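Local coordinates for aromatic amino acid exporter YddG (Starkeya novella, PDB 5I20), which transports a broad range of amino acids, including L-threonine, L-methionine, L-lysine and L-glutamate, across the bacterial inner membrane, at residues Ala29-Leu34 against Phe199-Trp204; His79-Ser84 against Ala156-Val161; Pro91-Leu96 against Phe143-Glu148; Val180-Cys185 against Ala224-Asp229. All blocks are in the same frame, centred on the assembly; numbering follows the deposited sequence.

Overall arrangement
Followed from the N terminus, the chain opens interaction 1 at 29-34, interaction 2 at 79-84 and interaction 3 at 91-96. Segment 143-148 closes interaction 3 and 156-161 then closes interaction 2, so the third loop nests in the second, and both lie within the loop of interaction 1. Interaction 4 opens at 180-185, before 199-204 completes interaction 1, and ends at 224-229, so these two cross. Interaction 1 joins helix 32-53 to the loop after helix 181-199; interaction 2 pairs helices 65-88 and 150-169; interaction 3 holds a periplasmic loop on helix 91-98; interaction 4 pairs helices 181-199 and 224-234. F33 and P32 pack on F80 and F83, bringing interactions 1 and 2 into touch.

Interaction 1 of 4, residues Ala29-Leu34 against Phe199-Trp204; sequences AVPPFL and FEPSVW
E200 reaches from the periplasmic loop after helix 181-199 to the first turn of helix 32-53, where P31 holds the N-cap position. From the backbone its CB heads toward segment 29-34, and a bend at chi2 (87°) turns the rest of the chain across the P31 ring. CG packs on that ring, 3.4 Å from P31 CB. CD comes beside F33 CB at 3.7 Å, at the edge of the phenyl ring, and there the carboxylate divides. OE1 lies near the ring plane, with F33 CD2 3.4 Å away. OE2 takes the hydrogen bond from F33 N at 3.0 Å, reached from above the carboxylate plane, with an N-H...O angle of 158°. The helix N terminus would probably help to stabilise the carboxylate's negative charge.

The other end is mostly carbon packing around the V203 backbone. P31 CD sits 3.4 Å from V203 O and also against V203 CB, on a loop tightened by an inverse gamma turn centred on S202. Beyond it, L34 CD2 touches V203 O as well and stands over one face of the W204 indole, 3.9 Å from the centroid of the five-membered ring and 5° off its normal.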
loop_
_atom_site.group_PDB
_atom_site.type_symbol
_atom_site.label_atom_id
_atom_site.label_comp_id
_atom_site.label_asym_id
_atom_site.label_seq_id
_atom_site.Cartn_x
_atom_site.Cartn_y
_atom_site.Cartn_z
ATOM N N ALA A 29 18.002 -9.023 8.772
ATOM C CA ALA A 29 17.607 -8.723 10.141
ATOM C C ALA A 29 17.493 -7.221 10.369
ATOM O O ALA A 29 17.499 -6.758 11.511
ATOM C CB ALA A 29 18.594 -9.333 11.121
ATOM N N VAL A 30 17.393 -6.462 9.282
ATOM C CA VAL A 30 17.244 -5.015 9.381
ATOM C C VAL A 30 15.844 -4.651 9.862
ATOM O O VAL A 30 14.854 -4.957 9.197
ATOM C CB VAL A 30 17.510 -4.316 8.037
ATOM C CG1 VAL A 30 17.253 -2.820 8.162
ATOM C CG2 VAL A 30 18.932 -4.590 7.565
ATOM N N PRO A 31 15.764 -3.992 11.027
ATOM C CA PRO A 31 14.505 -3.618 11.682
ATOM C C PRO A 31 13.693 -2.597 10.875
ATOM O O PRO A 31 14.277 -1.817 10.122
ATOM C CB PRO A 31 14.972 -3.030 13.015
ATOM C CG PRO A 31 16.365 -2.569 12.767
ATOM C CD PRO A 31 16.942 -3.544 11.792
ATOM N N PRO A 32 12.358 -2.599 11.042
ATOM C CA PRO A 32 11.430 -1.862 10.170
ATOM C C PRO A 32 11.600 -0.340 10.139
ATOM O O PRO A 32 11.519 0.245 9.058
ATOM C CB PRO A 32 10.055 -2.223 10.750
ATOM C CG PRO A 32 10.325 -2.605 12.161
ATOM C CD PRO A 32 11.644 -3.310 12.117
ATOM N N PHE A 33 11.808 0.290 11.290
ATOM C CA PHE A 33 11.870 1.749 11.342
ATOM C C PHE A 33 13.117 2.306 10.666
ATOM O O PHE A 33 13.048 3.315 9.962
ATOM C CB PHE A 33 11.797 2.239 12.788
ATOM C CG PHE A 33 10.398 2.399 13.298
ATOM C CD1 PHE A 33 9.545 3.330 12.725
ATOM C CD2 PHE A 33 9.934 1.627 14.349
ATOM C CE1 PHE A 33 8.254 3.484 13.188
ATOM C CE2 PHE A 33 8.642 1.777 14.819
ATOM C CZ PHE A 33 7.801 2.707 14.237
ATOM N N LEU A 34 14.254 1.656 10.887
ATOM C CA LEU A 34 15.485 2.048 10.216
ATOM C C LEU A 34 15.351 1.836 8.714
ATOM O O LEU A 34 15.802 2.659 7.921
ATOM C CB LEU A 34 16.679 1.258 10.752
ATOM C CG LEU A 34 18.032 1.649 10.149
ATOM C CD1 LEU A 34 18.378 3.088 10.507
ATOM C CD2 LEU A 34 19.125 0.698 10.602
ATOM N N PHE A 199 13.588 2.775 19.978
ATOM C CA PHE A 199 13.016 1.446 20.192
ATOM C C PHE A 199 13.713 0.332 19.416
ATOM O O PHE A 199 13.320 -0.831 19.517
ATOM C CB PHE A 199 11.532 1.437 19.811
ATOM C CG PHE A 199 10.735 2.561 20.404
ATOM C CD1 PHE A 199 10.986 3.014 21.689
ATOM C CD2 PHE A 199 9.726 3.163 19.673
ATOM C CE1 PHE A 199 10.248 4.048 22.228
ATOM C CE2 PHE A 199 8.984 4.195 20.207
ATOM C CZ PHE A 199 9.245 4.638 21.486
ATOM N N GLU A 200 14.737 0.677 18.643
ATOM C CA GLU A 200 15.281 -0.267 17.670
ATOM C C GLU A 200 16.694 -0.760 17.976
ATOM O O GLU A 200 17.533 -0.007 18.477
ATOM C CB GLU A 200 15.269 0.369 16.279
ATOM C CG GLU A 200 14.695 -0.491 15.185
ATOM C CD GLU A 200 13.192 -0.362 15.044
ATOM O OE1 GLU A 200 12.543 0.136 15.988
ATOM O OE2 GLU A 200 12.659 -0.752 13.982
ATOM N N PRO A 201 16.956 -2.042 17.672
ATOM C CA PRO A 201 18.316 -2.589 17.683
ATOM C C PRO A 201 19.104 -2.081 16.480
ATOM O O PRO A 201 18.572 -2.057 15.368
ATOM C CB PRO A 201 18.089 -4.100 17.604
ATOM C CG PRO A 201 16.774 -4.241 16.916
ATOM C CD PRO A 201 15.947 -3.076 17.384
ATOM N N SER A 202 20.352 -1.683 16.701
ATOM C CA SER A 202 21.159 -1.069 15.652
ATOM C C SER A 202 21.724 -2.089 14.666
ATOM O O SER A 202 22.909 -2.413 14.706
ATOM C CB SER A 202 22.298 -0.263 16.279
ATOM O OG SER A 202 23.083 0.375 15.287
ATOM N N VAL A 203 20.872 -2.590 13.778
ATOM C CA VAL A 203 21.311 -3.514 12.741
ATOM C C VAL A 203 21.194 -2.858 11.368
ATOM O O VAL A 203 20.096 -2.707 10.829
ATOM C CB VAL A 203 20.500 -4.825 12.760
ATOM C CG1 VAL A 203 20.980 -5.767 11.664
ATOM C CG2 VAL A 203 20.609 -5.491 14.123
ATOM N N TRP A 204 22.336 -2.465 10.811
ATOM C CA TRP A 204 22.375 -1.776 9.528
ATOM C C TRP A 204 22.527 -2.761 8.372
ATOM O O TRP A 204 23.023 -3.870 8.563
ATOM C CB TRP A 204 23.515 -0.755 9.518
ATOM C CG TRP A 204 23.185 0.504 10.263
ATOM C CD1 TRP A 204 23.150 0.671 11.616
ATOM C CD2 TRP A 204 22.844 1.774 9.692
ATOM N NE1 TRP A 204 22.808 1.966 11.924
ATOM C CE2 TRP A 204 22.615 2.663 10.761
ATOM C CE3 TRP A 204 22.712 2.244 8.383
ATOM C CZ2 TRP A 204 22.260 3.996 10.560
ATOM C CZ3 TRP A 204 22.358 3.568 8.185
ATOM C CH2 TRP A 204 22.137 4.428 9.268
#

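Interaction 2 of 4, residues His79-Ser84 against Ala156-Val161; sequences HFFYFS and AAACAV. With OLC ((2R)-2,3-dihydroxypropyl (9Z)-octadec-9-enoate), chain G.
C159 SG tucks against the root of Y82, 3.6 Å from Y82 CB, and lies oblique to its phenol ring, 4.8 Å from the ring centroid. Beside this sulfur-aromatic contact, A158 CB sits over one face of F81, with F81 CD1 its closest atom at 3.8 Å. These small residues let two transmembrane helices of the transporter run close: the segment axes approach to 7.6 Å in a near-antiparallel arrangement (157°), and the nearest CA pair is F81 and C159.

The next shell is a lipid chain of OLC. With CG set anti to the backbone N (chi1 -171°), the Y82 ring reaches out to it, and OLC C15 lies 3.6 Å above one ring face. The same chain brushes C159 SG through C13 and meets H79 NE2 through C4 at 3.3 Å. H79 ND1 is hydrogen-bonded to L75 O, which helps to fix its ring, while A98 of helix 91-98 touches Y82. Replacing Y82 with an alanine would probably remove the ring face packed on OLC C15 and cost C159 SG one of its aromatic neighbours.

Carbon, sulfur and ring packing join the segments without a hydrogen bond, so the pairing depends on fit of shape.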
loop_
_atom_site.group_PDB
_atom_site.type_symbol
_atom_site.label_atom_id
_atom_site.label_comp_id
_atom_site.label_asym_id
_atom_site.label_seq_id
_atom_site.Cartn_x
_atom_site.Cartn_y
_atom_site.Cartn_z
ATOM N N HIS A 79 2.341 3.202 8.902
ATOM C CA HIS A 79 3.615 2.512 9.110
ATOM C C HIS A 79 3.832 2.120 10.571
ATOM O O HIS A 79 4.200 0.986 10.871
ATOM C CB HIS A 79 4.777 3.389 8.647
ATOM C CG HIS A 79 5.266 3.070 7.270
ATOM N ND1 HIS A 79 4.759 3.677 6.141
ATOM C CD2 HIS A 79 6.219 2.210 6.841
ATOM C CE1 HIS A 79 5.377 3.202 5.075
ATOM N NE2 HIS A 79 6.270 2.313 5.472
ATOM N N PHE A 80 3.612 3.072 11.472
ATOM C CA PHE A 80 3.833 2.864 12.901
ATOM C C PHE A 80 2.926 1.779 13.471
ATOM O O PHE A 80 3.362 0.953 14.272
ATOM C CB PHE A 80 3.618 4.176 13.661
ATOM C CG PHE A 80 3.729 4.043 15.156
ATOM C CD1 PHE A 80 4.966 4.078 15.775
ATOM C CD2 PHE A 80 2.595 3.899 15.942
ATOM C CE1 PHE A 80 5.074 3.962 17.150
ATOM C CE2 PHE A 80 2.696 3.783 17.316
ATOM C CZ PHE A 80 3.937 3.815 17.921
ATOM N N PHE A 81 1.662 1.789 13.060
ATOM C CA PHE A 81 0.686 0.845 13.595
ATOM C C PHE A 81 0.849 -0.544 12.989
ATOM O O PHE A 81 0.534 -1.546 13.628
ATOM C CB PHE A 81 -0.737 1.360 13.368
ATOM C CG PHE A 81 -1.172 2.386 14.374
ATOM C CD1 PHE A 81 -1.626 1.999 15.625
ATOM C CD2 PHE A 81 -1.116 3.737 14.076
ATOM C CE1 PHE A 81 -2.022 2.941 16.554
ATOM C CE2 PHE A 81 -1.512 4.683 15.001
ATOM C CZ PHE A 81 -1.965 4.284 16.240
ATOM N N TYR A 82 1.350 -0.609 11.763
ATOM C CA TYR A 82 1.583 -1.902 11.140
ATOM C C TYR A 82 2.812 -2.576 11.747
ATOM O O TYR A 82 2.837 -3.795 11.922
ATOM C CB TYR A 82 1.743 -1.763 9.629
ATOM C CG TYR A 82 1.780 -3.098 8.928
ATOM C CD1 TYR A 82 0.692 -3.960 8.985
ATOM C CD2 TYR A 82 2.902 -3.503 8.220
ATOM C CE1 TYR A 82 0.719 -5.187 8.353
ATOM C CE2 TYR A 82 2.939 -4.728 7.583
ATOM C CZ TYR A 82 1.846 -5.566 7.653
ATOM O OH TYR A 82 1.879 -6.786 7.022
ATOM N N PHE A 83 3.824 -1.780 12.076
ATOM C CA PHE A 83 5.013 -2.303 12.744
ATOM C C PHE A 83 4.655 -2.793 14.143
ATOM O O PHE A 83 5.203 -3.783 14.626
ATOM C CB PHE A 83 6.115 -1.241 12.817
ATOM C CG PHE A 83 6.643 -0.824 11.476
ATOM C CD1 PHE A 83 6.495 -1.648 10.369
ATOM C CD2 PHE A 83 7.287 0.393 11.317
ATOM C CE1 PHE A 83 6.977 -1.266 9.128
ATOM C CE2 PHE A 83 7.771 0.780 10.081
ATOM C CZ PHE A 83 7.616 -0.051 8.985
ATOM N N SER A 84 3.727 -2.089 14.786
ATOM C CA SER A 84 3.218 -2.490 16.090
ATOM C C SER A 84 2.427 -3.791 15.983
ATOM O O SER A 84 2.487 -4.636 16.870
ATOM C CB SER A 84 2.342 -1.387 16.688
ATOM O OG SER A 84 3.084 -0.195 16.882
ATOM N N ALA A 156 -3.247 -3.586 13.390
ATOM C CA ALA A 156 -3.348 -3.892 11.968
ATOM C C ALA A 156 -4.594 -3.249 11.360
ATOM O O ALA A 156 -4.575 -2.806 10.210
ATOM C CB ALA A 156 -3.358 -5.400 11.745
ATOM N N ALA A 157 -5.675 -3.193 12.132
ATOM C CA ALA A 157 -6.895 -2.540 11.669
ATOM C C ALA A 157 -6.711 -1.027 11.606
ATOM O O ALA A 157 -7.224 -0.369 10.703
ATOM C CB ALA A 157 -8.070 -2.895 12.570
ATOM N N ALA A 158 -5.983 -0.480 12.576
ATOM C CA ALA A 158 -5.700 0.954 12.611
ATOM C C ALA A 158 -4.889 1.359 11.389
ATOM O O ALA A 158 -5.134 2.397 10.776
ATOM C CB ALA A 158 -4.955 1.325 13.892
ATOM N N CYS A 159 -3.915 0.521 11.054
ATOM C CA CYS A 159 -3.090 0.686 9.867
ATOM C C CYS A 159 -3.939 0.761 8.602
ATOM O O CYS A 159 -3.744 1.639 7.759
ATOM C CB CYS A 159 -2.092 -0.474 9.775
ATOM S SG CYS A 159 -1.366 -0.735 8.159
ATOM N N ALA A 160 -4.888 -0.161 8.485
ATOM C CA ALA A 160 -5.765 -0.232 7.319
ATOM C C ALA A 160 -6.616 1.024 7.168
ATOM O O ALA A 160 -6.767 1.548 6.062
ATOM C CB ALA A 160 -6.659 -1.465 7.405
ATOM N N VAL A 161 -7.168 1.501 8.280
ATOM C CA VAL A 161 -8.035 2.677 8.271
ATOM C C VAL A 161 -7.262 3.952 7.941
ATOM O O VAL A 161 -7.713 4.771 7.139
ATOM C CB VAL A 161 -8.745 2.860 9.628
ATOM C CG1 VAL A 161 -9.524 4.168 9.656
ATOM C CG2 VAL A 161 -9.662 1.686 9.906
HETATM C C10 OLC G . -0.160 -0.051 1.073
HETATM C C9 OLC G . 1.023 0.417 0.299
HETATM C C11 OLC G . -0.126 0.013 2.560
HETATM C C8 OLC G . 2.231 0.917 1.012
HETATM C C16 OLC G . 0.485 -4.808 3.957
HETATM C C12 OLC G . -0.974 -1.072 3.131
HETATM C C7 OLC G . 3.292 -0.131 1.039
HETATM C C15 OLC G . 0.498 -3.650 4.900
HETATM C C13 OLC G . -0.460 -1.444 4.481
HETATM C C6 OLC G . 4.508 0.405 1.719
HETATM C C14 OLC G . -0.769 -2.874 4.765
HETATM C C5 OLC G . 4.842 -0.446 2.896
HETATM C C4 OLC G . 6.245 -0.182 3.334
HETATM C C3 OLC G . 6.641 -1.174 4.377
HETATM C C2 OLC G . 8.099 -1.040 4.662
#

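Interaction 3 of 4, residues Pro91-Leu96 against Phe143-Glu148; sequences PAEAGL and FGFAPE
E93 and F145 make the tight part of this contact. E93 CG stands over the centre of the F145 ring, 3.5 Å from the centroid and 12° off the ring normal, a CH-pi contact. E93 runs out along the ring while F145 runs the other way, and E93 CB adds to the cover, 3.7 Å from F145 CE2. On the neighbouring side, L96 CD2 presses on F143 CE2 at 3.5 Å and also meets F145 at its edge, so one methyl bridges both aromatics. A92 CB touches the edge of the F143 ring, lying in its plane.

These contacts lay the periplasmic loop between helices 119-136 and 150-169 along the first turns of helix 91-98; L136 of helix 119-136 backs both L96 and F143.

The looser side is at the surface, where G144 and F145 are exposed and G144 has only backbone to offer. Buried E93 bends at chi2 (114°) and carries its carboxylate in against that backbone, OE2 3.1 Å from G144 O. No hydrogen bond joins these two acceptors, and such proximity might raise the pKa of E93. OE2 has a weak hydrogen bond with Y153 OH, and the same phenol oxygen binds A146 N farther along the loop.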
loop_
_atom_site.group_PDB
_atom_site.type_symbol
_atom_site.label_atom_id
_atom_site.label_comp_id
_atom_site.label_asym_id
_atom_site.label_seq_id
_atom_site.Cartn_x
_atom_site.Cartn_y
_atom_site.Cartn_z
ATOM N N PRO A 91 2.482 -12.521 11.595
ATOM C CA PRO A 91 2.456 -11.763 10.337
ATOM C C PRO A 91 1.305 -12.127 9.406
ATOM O O PRO A 91 0.816 -11.259 8.684
ATOM C CB PRO A 91 3.795 -12.126 9.683
ATOM C CG PRO A 91 4.666 -12.553 10.807
ATOM C CD PRO A 91 3.753 -13.246 11.769
ATOM N N ALA A 92 0.891 -13.389 9.409
ATOM C CA ALA A 92 -0.147 -13.849 8.496
ATOM C C ALA A 92 -1.492 -13.207 8.814
ATOM O O ALA A 92 -2.189 -12.728 7.918
ATOM C CB ALA A 92 -0.260 -15.361 8.542
ATOM N N GLU A 93 -1.853 -13.201 10.092
ATOM C CA GLU A 93 -3.115 -12.615 10.526
ATOM C C GLU A 93 -3.051 -11.091 10.529
ATOM O O GLU A 93 -4.053 -10.425 10.278
ATOM C CB GLU A 93 -3.497 -13.136 11.913
ATOM C CG GLU A 93 -4.035 -14.557 11.899
ATOM C CD GLU A 93 -3.128 -15.536 12.604
ATOM O OE1 GLU A 93 -2.648 -16.481 11.944
ATOM O OE2 GLU A 93 -2.906 -15.367 13.821
ATOM N N ALA A 94 -1.873 -10.544 10.809
ATOM C CA ALA A 94 -1.676 -9.099 10.766
ATOM C C ALA A 94 -1.814 -8.579 9.339
ATOM O O ALA A 94 -2.429 -7.538 9.104
ATOM C CB ALA A 94 -0.317 -8.724 11.336
ATOM N N GLY A 95 -1.240 -9.314 8.390
ATOM C CA GLY A 95 -1.304 -8.941 6.990
ATOM C C GLY A 95 -2.711 -9.015 6.430
ATOM O O GLY A 95 -3.109 -8.172 5.622
ATOM N N LEU A 96 -3.468 -10.020 6.861
ATOM C CA LEU A 96 -4.846 -10.181 6.413
ATOM C C LEU A 96 -5.738 -9.059 6.941
ATOM O O LEU A 96 -6.558 -8.518 6.203
ATOM C CB LEU A 96 -5.409 -11.539 6.846
ATOM C CG LEU A 96 -6.870 -11.762 6.445
ATOM C CD1 LEU A 96 -7.026 -11.694 4.929
ATOM C CD2 LEU A 96 -7.421 -13.075 6.982
ATOM N N PHE A 143 -5.002 -20.227 9.287
ATOM C CA PHE A 143 -5.365 -19.027 10.037
ATOM C C PHE A 143 -5.910 -19.343 11.426
ATOM O O PHE A 143 -7.036 -19.822 11.572
ATOM C CB PHE A 143 -6.389 -18.202 9.257
ATOM C CG PHE A 143 -5.776 -17.289 8.240
ATOM C CD1 PHE A 143 -4.500 -16.783 8.429
ATOM C CD2 PHE A 143 -6.469 -16.939 7.094
ATOM C CE1 PHE A 143 -3.928 -15.941 7.496
ATOM C CE2 PHE A 143 -5.902 -16.099 6.155
ATOM C CZ PHE A 143 -4.629 -15.599 6.360
ATOM N N GLY A 144 -5.104 -19.058 12.445
ATOM C CA GLY A 144 -5.505 -19.269 13.823
ATOM C C GLY A 144 -5.530 -17.980 14.621
ATOM O O GLY A 144 -4.533 -17.594 15.231
ATOM N N PHE A 145 -6.678 -17.310 14.614
ATOM C CA PHE A 145 -6.848 -16.070 15.360
ATOM C C PHE A 145 -7.050 -16.351 16.844
ATOM O O PHE A 145 -8.046 -16.952 17.242
ATOM C CB PHE A 145 -8.027 -15.268 14.805
ATOM C CG PHE A 145 -7.748 -14.617 13.479
ATOM C CD1 PHE A 145 -7.829 -15.344 12.303
ATOM C CD2 PHE A 145 -7.406 -13.276 13.411
ATOM C CE1 PHE A 145 -7.570 -14.748 11.084
ATOM C CE2 PHE A 145 -7.147 -12.672 12.194
ATOM C CZ PHE A 145 -7.231 -13.409 11.029
ATOM N N ALA A 146 -6.094 -15.907 17.655
ATOM C CA ALA A 146 -6.121 -16.150 19.093
ATOM C C ALA A 146 -6.259 -14.840 19.871
ATOM O O ALA A 146 -5.680 -13.826 19.486
ATOM C CB ALA A 146 -4.867 -16.896 19.518
ATOM N N PRO A 147 -7.023 -14.864 20.977
ATOM C CA PRO A 147 -7.332 -13.669 21.778
ATOM C C PRO A 147 -6.106 -12.901 22.273
ATOM O O PRO A 147 -6.206 -11.698 22.502
ATOM C CB PRO A 147 -8.110 -14.237 22.969
ATOM C CG PRO A 147 -8.687 -15.510 22.474
ATOM C CD PRO A 147 -7.687 -16.068 21.507
ATOM N N GLU A 148 -4.974 -13.575 22.447
ATOM C CA GLU A 148 -3.782 -12.902 22.957
ATOM C C GLU A 148 -3.144 -12.002 21.899
ATOM O O GLU A 148 -2.309 -11.160 22.217
ATOM C CB GLU A 148 -2.759 -13.921 23.471
ATOM C CG GLU A 148 -2.345 -14.989 22.468
ATOM C CD GLU A 148 -3.250 -16.207 22.504
ATOM O OE1 GLU A 148 -4.470 -16.044 22.718
ATOM O OE2 GLU A 148 -2.738 -17.333 22.323
#

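Interaction 4 of 4, residues Val180-Cys185 against Ala224-Asp229; sequences VVAGFC and AFYTWD
The Y226 ring carries V181 CG1 on one face, 3.8 Å above the plane and displaced toward the rim; A182 N comes to it obliquely. V181 CB adds to this cover, 3.7 Å from Y226 CE1. The second ring, F225, is met obliquely by C185 SG at 5.3 Å from its centroid, a long sulfur-aromatic contact. The third flat group is the D229 carboxylate, which V181 CG2 approaches at 3.9 Å from D229 CG. One valine thus serves three neighbours: with CG1 anti to the backbone N (chi1 169°), CG1 meets the Y226 face and F225 CB, and CG2 the D229 carboxylate.

The contact lies toward the cytoplasmic side of the membrane, between transmembrane helices 181-199 and 224-234. Their segment axes stay 10.4 Å apart at 137°, a separation that V181 and Y226 bridge. The phenol spans it, its OH coming 3.2 Å from A182 CA.

That oxygen is hydrogen-bonded to G43 O of helix 32-53, so Y226 links three helices. A phenylalanine here would probably leave G43 O without this donor and the ring end less firmly fixed against A182. D229 has its charge partner in K233, a salt bridge made through OD2. The chemistry is therefore divided: contacts across the segments are mainly carbon on carbon, with the phenol oxygen packed on A182, while the buried polar tips are satisfied by residues beyond them.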
loop_
_atom_site.group_PDB
_atom_site.type_symbol
_atom_site.label_atom_id
_atom_site.label_comp_id
_atom_site.label_asym_id
_atom_site.label_seq_id
_atom_site.Cartn_x
_atom_site.Cartn_y
_atom_site.Cartn_z
ATOM N N VAL A 180 4.869 17.077 -3.589
ATOM C CA VAL A 180 4.762 17.364 -2.162
ATOM C C VAL A 180 4.920 16.078 -1.337
ATOM O O VAL A 180 5.395 16.117 -0.200
ATOM C CB VAL A 180 3.419 18.063 -1.839
ATOM C CG1 VAL A 180 3.242 18.256 -0.338
ATOM C CG2 VAL A 180 3.350 19.407 -2.554
ATOM N N VAL A 181 4.554 14.943 -1.935
ATOM C CA VAL A 181 4.712 13.625 -1.310
ATOM C C VAL A 181 6.158 13.380 -0.868
ATOM O O VAL A 181 6.406 12.703 0.133
ATOM C CB VAL A 181 4.257 12.499 -2.275
ATOM C CG1 VAL A 181 4.669 11.124 -1.760
ATOM C CG2 VAL A 181 2.747 12.559 -2.480
ATOM N N ALA A 182 7.108 13.949 -1.606
ATOM C CA ALA A 182 8.515 13.900 -1.219
ATOM C C ALA A 182 8.710 14.479 0.178
ATOM O O ALA A 182 9.499 13.965 0.969
ATOM C CB ALA A 182 9.372 14.648 -2.233
ATOM N N GLY A 183 7.978 15.548 0.474
ATOM C CA GLY A 183 8.012 16.151 1.792
ATOM C C GLY A 183 7.435 15.219 2.839
ATOM O O GLY A 183 7.911 15.172 3.972
ATOM N N PHE A 184 6.402 14.477 2.451
ATOM C CA PHE A 184 5.790 13.486 3.328
ATOM C C PHE A 184 6.771 12.366 3.634
ATOM O O PHE A 184 6.881 11.914 4.775
ATOM C CB PHE A 184 4.526 12.896 2.695
ATOM C CG PHE A 184 3.443 13.902 2.421
ATOM C CD1 PHE A 184 3.417 15.123 3.077
ATOM C CD2 PHE A 184 2.439 13.616 1.508
ATOM C CE1 PHE A 184 2.415 16.041 2.821
ATOM C CE2 PHE A 184 1.436 14.527 1.247
ATOM C CZ PHE A 184 1.422 15.741 1.905
ATOM N N CYS A 185 7.481 11.917 2.603
ATOM C CA CYS A 185 8.435 10.824 2.750
ATOM C C CYS A 185 9.623 11.223 3.619
ATOM O O CYS A 185 10.026 10.472 4.507
ATOM C CB CYS A 185 8.924 10.349 1.379
ATOM S SG CYS A 185 7.677 9.455 0.420
ATOM N N ALA A 224 5.994 4.683 -6.323
ATOM C CA ALA A 224 4.674 4.171 -5.977
ATOM C C ALA A 224 3.796 5.191 -5.251
ATOM O O ALA A 224 2.608 5.288 -5.528
ATOM C CB ALA A 224 4.807 2.916 -5.143
ATOM N N PHE A 225 4.367 5.954 -4.329
ATOM C CA PHE A 225 3.561 6.915 -3.583
ATOM C C PHE A 225 3.158 8.103 -4.448
ATOM O O PHE A 225 2.094 8.689 -4.252
ATOM C CB PHE A 225 4.301 7.388 -2.329
ATOM C CG PHE A 225 4.351 6.354 -1.245
ATOM C CD1 PHE A 225 3.210 6.025 -0.531
ATOM C CD2 PHE A 225 5.532 5.696 -0.948
ATOM C CE1 PHE A 225 3.248 5.064 0.463
ATOM C CE2 PHE A 225 5.578 4.738 0.046
ATOM C CZ PHE A 225 4.434 4.420 0.752
ATOM N N TYR A 226 3.997 8.450 -5.415
ATOM C CA TYR A 226 3.679 9.554 -6.313
ATOM C C TYR A 226 2.655 9.124 -7.356
ATOM O O TYR A 226 1.744 9.881 -7.688
ATOM C CB TYR A 226 4.944 10.080 -6.992
ATOM C CG TYR A 226 6.020 10.475 -6.007
ATOM C CD1 TYR A 226 6.080 11.764 -5.489
ATOM C CD2 TYR A 226 6.967 9.552 -5.583
ATOM C CE1 TYR A 226 7.060 12.122 -4.584
ATOM C CE2 TYR A 226 7.948 9.903 -4.678
ATOM C CZ TYR A 226 7.989 11.188 -4.181
ATOM O OH TYR A 226 8.966 11.534 -3.281
ATOM N N THR A 227 2.800 7.905 -7.865
ATOM C CA THR A 227 1.884 7.395 -8.877
ATOM C C THR A 227 0.539 7.026 -8.242
ATOM O O THR A 227 -0.490 7.006 -8.912
ATOM C CB THR A 227 2.490 6.178 -9.617
ATOM O OG1 THR A 227 1.626 5.769 -10.679
ATOM C CG2 THR A 227 2.674 5.019 -8.687
ATOM N N TRP A 228 0.557 6.752 -6.941
ATOM C CA TRP A 228 -0.662 6.489 -6.183
ATOM C C TRP A 228 -1.377 7.806 -5.900
ATOM O O TRP A 228 -2.606 7.887 -5.942
ATOM C CB TRP A 228 -0.330 5.754 -4.882
ATOM C CG TRP A 228 -1.509 5.365 -4.041
ATOM C CD1 TRP A 228 -1.880 5.916 -2.849
ATOM C CD2 TRP A 228 -2.457 4.325 -4.315
ATOM N NE1 TRP A 228 -3.002 5.290 -2.367
ATOM C CE2 TRP A 228 -3.377 4.310 -3.246
ATOM C CE3 TRP A 228 -2.621 3.410 -5.359
ATOM C CZ2 TRP A 228 -4.443 3.416 -3.194
ATOM C CZ3 TRP A 228 -3.682 2.524 -5.303
ATOM C CH2 TRP A 228 -4.579 2.534 -4.230
ATOM N N ASP A 229 -0.589 8.839 -5.622
ATOM C CA ASP A 229 -1.121 10.177 -5.398
ATOM C C ASP A 229 -1.871 10.669 -6.635
ATOM O O ASP A 229 -2.944 11.266 -6.522
ATOM C CB ASP A 229 0.004 11.148 -5.030
ATOM C CG ASP A 229 -0.515 12.490 -4.557
ATOM O OD1 ASP A 229 -1.054 12.560 -3.434
ATOM O OD2 ASP A 229 -0.370 13.480 -5.303
#